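Local coordinates for amino acid ABC transporter, periplasmic amino acid-binding protein (Brucella ovis, PDB 4Z9N) that binds glutathione as the periplasmic solute-binding protein of an amino acid-type ABC transporter, and probably delivers it for import, at residues T27-F32 with Y189-A194; S42-D47 with R298-G303; Q112-N117 with A180-Q185. All blocks are in the same frame, centred on the assembly; numbering follows the deposited sequence.

In the fold
Along the chain the segments run 27-32, 42-47, 112-117, 180-185, 189-194 and 298-303, so interactions 1 and 2 interlock while interaction 3 is nested inside the loops closed by both. Interaction 1 is the middle piece: its centre lies about 11 Å from that of interaction 2 and 13 Å from that of interaction 3, whereas the centres of 2 and 3 are about 20 Å apart. Loop 27-32 meets helix 44-57 through the backbone, Gly31 O probably hydrogen-bonded to Phe44 N. On the other flank, helix 185-192 directly follows strand 180-182 of the mixed sheet. Interactions 1 and 3 both touch glutathione, linking the ligand cleft to the sheet of the second lobe.

Interaction 1 of 3, residues T27-F32 with Y189-A194; sequences TGLLGF and YGVRLA. With GSH (glutathione), chain U.
Leu30 O lies against the alpha carbon of Gly190, 3.6 Å from Gly190 CA, in a CA-H...O contact that is the tight point of the interface. With no side chain at Gly190, the loop carbonyl can settle this near the helix. Beside it Leu29, its CG anti to the backbone N (chi1 178°), sends CD1 inward, 4.3 Å from Val191 CG2, while its CD2 turns toward the sulfur of glutathione. Leu29, Gly190 and Val191, all buried, join the loop after strand 21-25, in the first lobe of a periplasmic binding protein, to helix 185-192 of the second lobe. The bridging is consistent with the closed, ligand-bound state, and Thr27 of the same loop takes part in binding: its OG1 donates a hydrogen bond to glutathione O31 at 2.6 Å. The other side is nearer solvent, made by the partly exposed Leu30 and Leu193 and the exposed Ala194. Leu30 CD1 rests on Leu193 CB at 3.8 Å, the two side chains running obliquely past each other, and Ala194 CB stands 4.2 Å from Leu30 CD1. A water replaces direct polar contact here, accepting from Leu30 N at 3.0 Å and donating only weakly to Gly190 O at 3.1 Å.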
loop_
_atom_site.group_PDB
_atom_site.type_symbol
_atom_site.label_atom_id
_atom_site.label_comp_id
_atom_site.label_asym_id
_atom_site.label_seq_id
_atom_site.Cartn_x
_atom_site.Cartn_y
_atom_site.Cartn_z
ATOM N N THR D 27 -9.681 -1.007 -23.842
ATOM C CA THR D 27 -10.170 -1.338 -25.184
ATOM C C THR D 27 -9.056 -1.989 -26.010
ATOM O O THR D 27 -9.324 -2.743 -26.948
ATOM C CB THR D 27 -10.696 -0.111 -25.933
ATOM O OG1 THR D 27 -9.633 0.831 -26.087
ATOM C CG2 THR D 27 -11.824 0.527 -25.159
ATOM N N GLY D 28 -7.810 -1.682 -25.680
ATOM C CA GLY D 28 -6.692 -2.227 -26.427
ATOM C C GLY D 28 -5.382 -1.503 -26.203
ATOM O O GLY D 28 -5.098 -0.484 -26.844
ATOM N N LEU D 29 -4.577 -2.047 -25.301
ATOM C CA LEU D 29 -3.286 -1.471 -24.933
ATOM C C LEU D 29 -2.267 -2.600 -24.826
ATOM O O LEU D 29 -2.369 -3.443 -23.930
ATOM C CB LEU D 29 -3.395 -0.695 -23.610
ATOM C CG LEU D 29 -2.110 -0.071 -23.085
ATOM C CD1 LEU D 29 -1.542 0.880 -24.116
ATOM C CD2 LEU D 29 -2.354 0.653 -21.757
ATOM N N LEU D 30 -1.307 -2.632 -25.752
ATOM C CA LEU D 30 -0.365 -3.746 -25.830
ATOM C C LEU D 30 0.397 -3.888 -24.526
ATOM O O LEU D 30 0.903 -2.908 -23.985
ATOM C CB LEU D 30 0.610 -3.566 -27.000
ATOM C CG LEU D 30 -0.006 -3.692 -28.395
ATOM C CD1 LEU D 30 0.971 -3.261 -29.485
ATOM C CD2 LEU D 30 -0.489 -5.121 -28.643
ATOM N N GLY D 31 0.461 -5.116 -24.020
ATOM C CA GLY D 31 1.192 -5.397 -22.797
ATOM C C GLY D 31 0.284 -5.406 -21.590
ATOM O O GLY D 31 0.526 -6.122 -20.628
ATOM N N PHE D 32 -0.788 -4.625 -21.649
ATOM C CA PHE D 32 -1.671 -4.517 -20.506
ATOM C C PHE D 32 -3.023 -5.188 -20.716
ATOM O O PHE D 32 -3.466 -5.941 -19.859
ATOM C CB PHE D 32 -1.824 -3.046 -20.133
ATOM C CG PHE D 32 -0.693 -2.573 -19.290
ATOM C CD1 PHE D 32 0.517 -2.223 -19.873
ATOM C CD2 PHE D 32 -0.790 -2.602 -17.911
ATOM C CE1 PHE D 32 1.587 -1.825 -19.084
ATOM C CE2 PHE D 32 0.281 -2.215 -17.114
ATOM C CZ PHE D 32 1.473 -1.831 -17.708
ATOM N N TYR D 189 5.151 2.753 -23.785
ATOM C CA TYR D 189 5.793 1.565 -24.348
ATOM C C TYR D 189 4.812 0.770 -25.211
ATOM O O TYR D 189 5.173 0.266 -26.275
ATOM C CB TYR D 189 6.349 0.652 -23.243
ATOM C CG TYR D 189 7.700 1.052 -22.675
ATOM C CD1 TYR D 189 7.803 1.976 -21.637
ATOM C CD2 TYR D 189 8.870 0.483 -23.160
ATOM C CE1 TYR D 189 9.041 2.325 -21.106
ATOM C CE2 TYR D 189 10.107 0.824 -22.640
ATOM C CZ TYR D 189 10.189 1.746 -21.619
ATOM O OH TYR D 189 11.427 2.081 -21.105
ATOM N N GLY D 190 3.577 0.637 -24.737
ATOM C CA GLY D 190 2.574 -0.134 -25.454
ATOM C C GLY D 190 2.066 0.559 -26.705
ATOM O O GLY D 190 1.916 -0.067 -27.765
ATOM N N VAL D 191 1.795 1.853 -26.587
ATOM C CA VAL D 191 1.391 2.652 -27.732
ATOM C C VAL D 191 2.460 2.619 -28.812
ATOM O O VAL D 191 2.162 2.418 -30.000
ATOM C CB VAL D 191 1.099 4.099 -27.322
ATOM C CG1 VAL D 191 1.001 4.982 -28.564
ATOM C CG2 VAL D 191 -0.182 4.165 -26.503
ATOM N N ARG D 192 3.710 2.819 -28.405
ATOM C CA ARG D 192 4.819 2.866 -29.360
ATOM C C ARG D 192 4.865 1.616 -30.252
ATOM O O ARG D 192 5.103 1.709 -31.461
ATOM C CB ARG D 192 6.151 3.043 -28.617
ATOM C CG ARG D 192 7.371 3.060 -29.527
ATOM C CD ARG D 192 8.624 3.559 -28.808
ATOM N NE ARG D 192 8.993 2.731 -27.663
ATOM C CZ ARG D 192 9.997 3.013 -26.837
ATOM N NH1 ARG D 192 10.723 4.109 -27.025
ATOM N NH2 ARG D 192 10.261 2.215 -25.810
ATOM N N LEU D 193 4.596 0.453 -29.666
ATOM C CA LEU D 193 4.635 -0.800 -30.422
ATOM C C LEU D 193 3.531 -0.900 -31.474
ATOM O O LEU D 193 3.564 -1.787 -32.332
ATOM C CB LEU D 193 4.548 -1.992 -29.472
ATOM C CG LEU D 193 5.823 -2.283 -28.679
ATOM C CD1 LEU D 193 5.560 -3.358 -27.647
ATOM C CD2 LEU D 193 6.964 -2.700 -29.605
ATOM N N ALA D 194 2.566 0.010 -31.424
ATOM C CA ALA D 194 1.437 -0.041 -32.354
ATOM C C ALA D 194 1.606 0.953 -33.491
ATOM O O ALA D 194 0.775 1.024 -34.396
ATOM C CB ALA D 194 0.124 0.221 -31.610
HETATM N N1 GSH U . -3.713 6.114 -15.546
HETATM C CA1 GSH U . -4.399 7.251 -16.162
HETATM C C1 GSH U . -5.768 7.404 -15.503
HETATM O O11 GSH U . -6.472 8.415 -15.780
HETATM O O12 GSH U . -6.201 6.533 -14.699
HETATM C CB1 GSH U . -4.614 7.047 -17.671
HETATM C CG1 GSH U . -5.460 5.778 -17.888
HETATM C CD1 GSH U . -5.887 5.716 -19.350
HETATM O OE1 GSH U . -7.034 5.644 -19.667
HETATM N N2 GSH U . -4.853 5.736 -20.357
HETATM C CA2 GSH U . -5.265 5.703 -21.748
HETATM C C2 GSH U . -6.011 4.408 -22.102
HETATM O O2 GSH U . -5.954 3.413 -21.453
HETATM C CB2 GSH U . -4.073 5.993 -22.667
HETATM S SG2 GSH U . -2.873 4.633 -22.689
HETATM N N3 GSH U . -6.861 4.455 -23.273
HETATM C CA3 GSH U . -7.600 3.287 -23.668
HETATM C C3 GSH U . -9.065 3.682 -23.854
HETATM O O31 GSH U . -9.840 2.872 -24.429
HETATM O O32 GSH U . -9.498 4.795 -23.425
HETATM O O HOH W 1 -1.146 -0.470 -27.844
#

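Interaction 2 of 3, residues S42-D47 with R298-G303; sequences SGFDVD and RNIGSG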
loop_
_atom_site.group_PDB
_atom_site.type_symbol
_atom_site.label_atom_id
_atom_site.label_comp_id
_atom_site.label_asym_id
_atom_site.label_seq_id
_atom_site.Cartn_x
_atom_site.Cartn_y
_atom_site.Cartn_z
ATOM N N SER D 42 -5.264 -10.906 -23.665
ATOM C CA SER D 42 -4.005 -11.111 -22.964
ATOM C C SER D 42 -3.459 -9.767 -22.492
ATOM O O SER D 42 -3.891 -8.708 -22.962
ATOM C CB SER D 42 -2.979 -11.816 -23.856
ATOM O OG SER D 42 -2.590 -10.986 -24.934
ATOM N N GLY D 43 -2.507 -9.826 -21.570
ATOM C CA GLY D 43 -1.909 -8.631 -20.995
ATOM C C GLY D 43 -1.700 -8.712 -19.483
ATOM O O GLY D 43 -2.174 -9.640 -18.820
ATOM N N PHE D 44 -0.982 -7.728 -18.946
ATOM C CA PHE D 44 -0.638 -7.658 -17.521
ATOM C C PHE D 44 -1.896 -7.513 -16.655
ATOM O O PHE D 44 -2.091 -8.273 -15.701
ATOM C CB PHE D 44 0.325 -6.483 -17.282
ATOM C CG PHE D 44 0.796 -6.330 -15.852
ATOM C CD1 PHE D 44 1.928 -6.995 -15.402
ATOM C CD2 PHE D 44 0.126 -5.479 -14.974
ATOM C CE1 PHE D 44 2.376 -6.840 -14.087
ATOM C CE2 PHE D 44 0.580 -5.313 -13.652
ATOM C CZ PHE D 44 1.705 -5.999 -13.218
ATOM N N ASP D 45 -2.751 -6.545 -16.993
ATOM C CA ASP D 45 -4.003 -6.381 -16.256
ATOM C C ASP D 45 -4.949 -7.547 -16.546
ATOM O O ASP D 45 -5.674 -7.986 -15.663
ATOM C CB ASP D 45 -4.683 -5.050 -16.597
ATOM C CG ASP D 45 -4.064 -3.871 -15.865
ATOM O OD1 ASP D 45 -3.372 -4.109 -14.852
ATOM O OD2 ASP D 45 -4.280 -2.707 -16.303
ATOM N N VAL D 46 -4.950 -8.047 -17.782
ATOM C CA VAL D 46 -5.752 -9.231 -18.092
ATOM C C VAL D 46 -5.383 -10.406 -17.181
ATOM O O VAL D 46 -6.264 -11.086 -16.636
ATOM C CB VAL D 46 -5.612 -9.623 -19.572
ATOM C CG1 VAL D 46 -6.065 -11.070 -19.797
ATOM C CG2 VAL D 46 -6.433 -8.651 -20.441
ATOM N N ASP D 47 -4.085 -10.648 -16.999
ATOM C CA ASP D 47 -3.672 -11.776 -16.164
ATOM C C ASP D 47 -4.106 -11.571 -14.706
ATOM O O ASP D 47 -4.387 -12.538 -13.991
ATOM C CB ASP D 47 -2.151 -12.007 -16.220
ATOM C CG ASP D 47 -1.709 -12.766 -17.467
ATOM O OD1 ASP D 47 -0.493 -12.761 -17.752
ATOM O OD2 ASP D 47 -2.572 -13.339 -18.177
ATOM N N ARG D 298 6.189 -11.850 -18.711
ATOM C CA ARG D 298 5.616 -12.358 -19.955
ATOM C C ARG D 298 4.857 -11.266 -20.706
ATOM O O ARG D 298 4.675 -11.353 -21.921
ATOM C CB ARG D 298 4.687 -13.550 -19.680
ATOM C CG ARG D 298 3.271 -13.168 -19.242
ATOM C CD ARG D 298 2.339 -14.372 -19.234
ATOM N NE ARG D 298 2.811 -15.389 -18.301
ATOM C CZ ARG D 298 2.277 -15.618 -17.105
ATOM N NH1 ARG D 298 1.215 -14.935 -16.697
ATOM N NH2 ARG D 298 2.788 -16.563 -16.328
ATOM N N ASN D 299 4.411 -10.247 -19.980
ATOM C CA ASN D 299 3.561 -9.221 -20.580
ATOM C C ASN D 299 4.288 -7.921 -20.890
ATOM O O ASN D 299 4.074 -7.331 -21.946
ATOM C CB ASN D 299 2.388 -8.917 -19.654
ATOM C CG ASN D 299 1.383 -10.038 -19.614
ATOM O OD1 ASN D 299 0.785 -10.383 -20.633
ATOM N ND2 ASN D 299 1.173 -10.599 -18.432
ATOM N N ILE D 300 5.094 -7.435 -19.953
ATOM C CA ILE D 300 5.651 -6.093 -20.095
ATOM C C ILE D 300 7.152 -6.060 -19.816
ATOM O O ILE D 300 7.812 -5.063 -20.100
ATOM C CB ILE D 300 4.901 -5.065 -19.185
ATOM C CG1 ILE D 300 5.042 -5.416 -17.700
ATOM C CG2 ILE D 300 3.436 -4.967 -19.581
ATOM C CD1 ILE D 300 4.347 -4.418 -16.757
ATOM N N GLY D 301 7.697 -7.151 -19.287
ATOM C CA GLY D 301 9.114 -7.188 -18.964
ATOM C C GLY D 301 10.021 -7.722 -20.070
ATOM O O GLY D 301 9.764 -7.539 -21.258
ATOM N N SER D 302 11.092 -8.401 -19.673
ATOM C CA SER D 302 12.081 -8.881 -20.634
ATOM C C SER D 302 11.564 -10.045 -21.477
ATOM O O SER D 302 12.152 -10.378 -22.507
ATOM C CB SER D 302 13.369 -9.277 -19.904
ATOM O OG SER D 302 13.116 -10.294 -18.949
ATOM N N GLY D 303 10.471 -10.664 -21.043
ATOM C CA GLY D 303 9.828 -11.714 -21.815
ATOM C C GLY D 303 8.752 -11.201 -22.754
ATOM O O GLY D 303 7.906 -11.960 -23.236
HETATM O O HOH W 2 -1.113 -12.518 -20.808
#
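Asp47 OD1 is gripped by two donors that arrive from opposite faces of its carboxylate. Asn299 ND2 donates over 2.8 Å to Asp47 OD1 in a nearly straight bond (165°), and Arg298 NH1 reaches the same oxygen at 3.0 Å to form a salt bridge. The oxygen lies in the amide plane of Asn299 and in the guanidinium plane of Arg298, although both donors lie well out of the carboxylate plane, one on each side. A bend at chi3 (61°) brings the arginine round to Asp47, and its NH2 is held by Val289 O. Asn299 ND2 also bonds Ile295 O, so the amide is fixed from its own helix as well. Asn299 OD1 faces the backbone of Gly43, the N-cap of helix 44-57, and is 2.9 Å from a water that accepts from Gly43 N. On the apolar side, Ile300 CD1 sits over one face of the Phe44 ring, 26° off the ring normal, in a CH-pi contact; its closest carbon is Phe44 CD1 at 3.8 Å. The start of helix 44-57 is thus joined to the end of helix 292-299. Two donors on one oxygen of the buried Asp47 would probably keep it ionised.

Interaction 3 of 3, residues Q112-N117 with A180-Q185; sequences QGFMIN and AYTTDQ. With GSH (glutathione), chain U.
The Phe114 ring carries Thr182 OG1 over one face, 3.6 Å above the plane and offset toward the rim, the two side chains lying side by side and pointing the same way. The amide of Gln112 meets the same hydroxyl: NE2 donates to Thr182 OG1 at 2.9 Å, with the oxygen tilted 18° from the amide plane. Thr182 OG1 in turn donates to Gly113 O at 2.8 Å; a chi1 of -172° turns it toward the neighbouring strand, within range of both Gly113 O and Gln112 NE2. Beyond, Gln112 is held by Thr143 O and Asn146 ND2 of helix 142-153. Met115 and Tyr181 form a hydrogen-bonded antiparallel pair, Met115 N to Tyr181 O at 2.9 Å and Tyr181 N to Met115 O at 3.0 Å, their side chains on the face covered by Leu188, with Tyr181 OH bonded to Asn170. The pairing continues to Gly113 N, which donates almost straight to Thr183 O at 3.0 Å. After the corner at Thr183, Asp184 OD2 accepts from glutathione N1 at 2.6 Å. An aspartate at the N-cap position of helix 185-192 that receives the ligand's alpha-amino group is typical of amino acid-binding proteins of family 3.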
loop_
_atom_site.group_PDB
_atom_site.type_symbol
_atom_site.label_atom_id
_atom_site.label_comp_id
_atom_site.label_asym_id
_atom_site.label_seq_id
_atom_site.Cartn_x
_atom_site.Cartn_y
_atom_site.Cartn_z
ATOM N N GLN D 112 3.548 9.716 -15.214
ATOM C CA GLN D 112 3.261 10.272 -16.546
ATOM C C GLN D 112 4.518 10.746 -17.263
ATOM O O GLN D 112 5.393 11.371 -16.651
ATOM C CB GLN D 112 2.274 11.431 -16.420
ATOM C CG GLN D 112 1.935 12.143 -17.718
ATOM C CD GLN D 112 0.768 13.091 -17.536
ATOM O OE1 GLN D 112 0.079 13.051 -16.514
ATOM N NE2 GLN D 112 0.531 13.956 -18.527
ATOM N N GLY D 113 4.601 10.460 -18.564
ATOM C CA GLY D 113 5.722 10.897 -19.372
ATOM C C GLY D 113 5.285 11.405 -20.734
ATOM O O GLY D 113 4.080 11.517 -21.016
ATOM N N PHE D 114 6.271 11.739 -21.559
ATOM C CA PHE D 114 6.062 12.284 -22.902
ATOM C C PHE D 114 6.860 11.508 -23.940
ATOM O O PHE D 114 7.995 11.120 -23.686
ATOM C CB PHE D 114 6.474 13.758 -22.961
ATOM C CG PHE D 114 5.659 14.643 -22.086
ATOM C CD1 PHE D 114 6.016 14.840 -20.754
ATOM C CD2 PHE D 114 4.515 15.251 -22.579
ATOM C CE1 PHE D 114 5.258 15.648 -19.939
ATOM C CE2 PHE D 114 3.741 16.064 -21.768
ATOM C CZ PHE D 114 4.117 16.262 -20.443
ATOM N N MET D 115 6.269 11.300 -25.110
ATOM C CA MET D 115 6.952 10.600 -26.201
ATOM C C MET D 115 6.963 11.462 -27.460
ATOM O O MET D 115 5.965 12.126 -27.764
ATOM C CB MET D 115 6.273 9.260 -26.472
ATOM C CG MET D 115 6.974 8.387 -27.515
ATOM S SD MET D 115 6.323 6.697 -27.495
ATOM C CE MET D 115 4.657 6.964 -28.105
ATOM N N ILE D 116 8.088 11.454 -28.176
ATOM C CA ILE D 116 8.217 12.176 -29.439
ATOM C C ILE D 116 8.800 11.272 -30.509
ATOM O O ILE D 116 9.418 10.249 -30.211
ATOM C CB ILE D 116 9.103 13.429 -29.310
ATOM C CG1 ILE D 116 10.502 13.035 -28.820
ATOM C CG2 ILE D 116 8.462 14.470 -28.405
ATOM C CD1 ILE D 116 11.571 14.052 -29.104
ATOM N N ASN D 117 8.620 11.675 -31.759
ATOM C CA ASN D 117 9.333 11.052 -32.859
ATOM C C ASN D 117 10.654 11.784 -32.992
ATOM O O ASN D 117 10.687 12.931 -33.439
ATOM C CB ASN D 117 8.521 11.120 -34.154
ATOM C CG ASN D 117 9.192 10.382 -35.296
ATOM O OD1 ASN D 117 10.396 10.510 -35.505
ATOM N ND2 ASN D 117 8.423 9.572 -36.012
ATOM N N ALA D 180 3.782 15.473 -29.909
ATOM C CA ALA D 180 4.121 14.593 -28.796
ATOM C C ALA D 180 2.874 13.882 -28.285
ATOM O O ALA D 180 1.743 14.272 -28.597
ATOM C CB ALA D 180 4.788 15.377 -27.670
ATOM N N TYR D 181 3.108 12.829 -27.513
ATOM C CA TYR D 181 2.066 11.992 -26.938
ATOM C C TYR D 181 2.308 11.974 -25.433
ATOM O O TYR D 181 3.455 11.804 -25.001
ATOM C CB TYR D 181 2.147 10.574 -27.525
ATOM C CG TYR D 181 0.921 9.692 -27.363
ATOM C CD1 TYR D 181 0.480 9.290 -26.104
ATOM C CD2 TYR D 181 0.238 9.217 -28.481
ATOM C CE1 TYR D 181 -0.645 8.465 -25.971
ATOM C CE2 TYR D 181 -0.874 8.396 -28.360
ATOM C CZ TYR D 181 -1.308 8.020 -27.104
ATOM O OH TYR D 181 -2.417 7.202 -26.992
ATOM N N THR D 182 1.269 12.145 -24.621
ATOM C CA THR D 182 1.477 11.977 -23.193
ATOM C C THR D 182 0.501 10.958 -22.612
ATOM O O THR D 182 -0.686 10.929 -22.966
ATOM C CB THR D 182 1.365 13.323 -22.401
ATOM O OG1 THR D 182 1.757 13.107 -21.040
ATOM C CG2 THR D 182 -0.070 13.889 -22.417
ATOM N N THR D 183 1.038 10.101 -21.749
ATOM C CA THR D 183 0.253 9.177 -20.937
ATOM C C THR D 183 1.212 8.520 -19.942
ATOM O O THR D 183 2.358 8.963 -19.796
ATOM C CB THR D 183 -0.494 8.097 -21.789
ATOM O OG1 THR D 183 -1.256 7.250 -20.915
ATOM C CG2 THR D 183 0.463 7.245 -22.587
ATOM N N ASP D 184 0.751 7.487 -19.241
ATOM C CA ASP D 184 1.616 6.772 -18.295
ATOM C C ASP D 184 2.785 6.156 -19.027
ATOM O O ASP D 184 2.649 5.744 -20.183
ATOM C CB ASP D 184 0.816 5.707 -17.559
ATOM C CG ASP D 184 -0.340 6.305 -16.811
ATOM O OD1 ASP D 184 -0.126 7.379 -16.214
ATOM O OD2 ASP D 184 -1.460 5.739 -16.838
ATOM N N GLN D 185 3.941 6.094 -18.375
ATOM C CA GLN D 185 5.126 5.680 -19.102
ATOM C C GLN D 185 4.996 4.253 -19.643
ATOM O O GLN D 185 5.377 3.987 -20.799
ATOM C CB GLN D 185 6.362 5.798 -18.215
ATOM C CG GLN D 185 7.621 5.358 -18.897
ATOM C CD GLN D 185 8.781 5.303 -17.936
ATOM O OE1 GLN D 185 9.325 6.333 -17.545
ATOM N NE2 GLN D 185 9.124 4.100 -17.501
HETATM N N1 GSH U . -3.713 6.114 -15.546
HETATM C CA1 GSH U . -4.399 7.251 -16.162
HETATM C C1 GSH U . -5.768 7.404 -15.503
HETATM O O11 GSH U . -6.472 8.415 -15.780
HETATM O O12 GSH U . -6.201 6.533 -14.699
HETATM C CB1 GSH U . -4.614 7.047 -17.671
HETATM C CG1 GSH U . -5.460 5.778 -17.888
HETATM C CD1 GSH U . -5.887 5.716 -19.350
HETATM O OE1 GSH U . -7.034 5.644 -19.667
HETATM N N2 GSH U . -4.853 5.736 -20.357
HETATM C CA2 GSH U . -5.265 5.703 -21.748
HETATM C C2 GSH U . -6.011 4.408 -22.102
HETATM O O2 GSH U . -5.954 3.413 -21.453
HETATM C CB2 GSH U . -4.073 5.993 -22.667
HETATM S SG2 GSH U . -2.873 4.633 -22.689
HETATM N N3 GSH U . -6.861 4.455 -23.273
HETATM C CA3 GSH U . -7.600 3.287 -23.668
HETATM C C3 GSH U . -9.065 3.682 -23.854
HETATM O O31 GSH U . -9.840 2.872 -24.429
HETATM O O32 GSH U . -9.498 4.795 -23.425
HETATM O O HOH W 3 -0.841 9.910 -16.807
#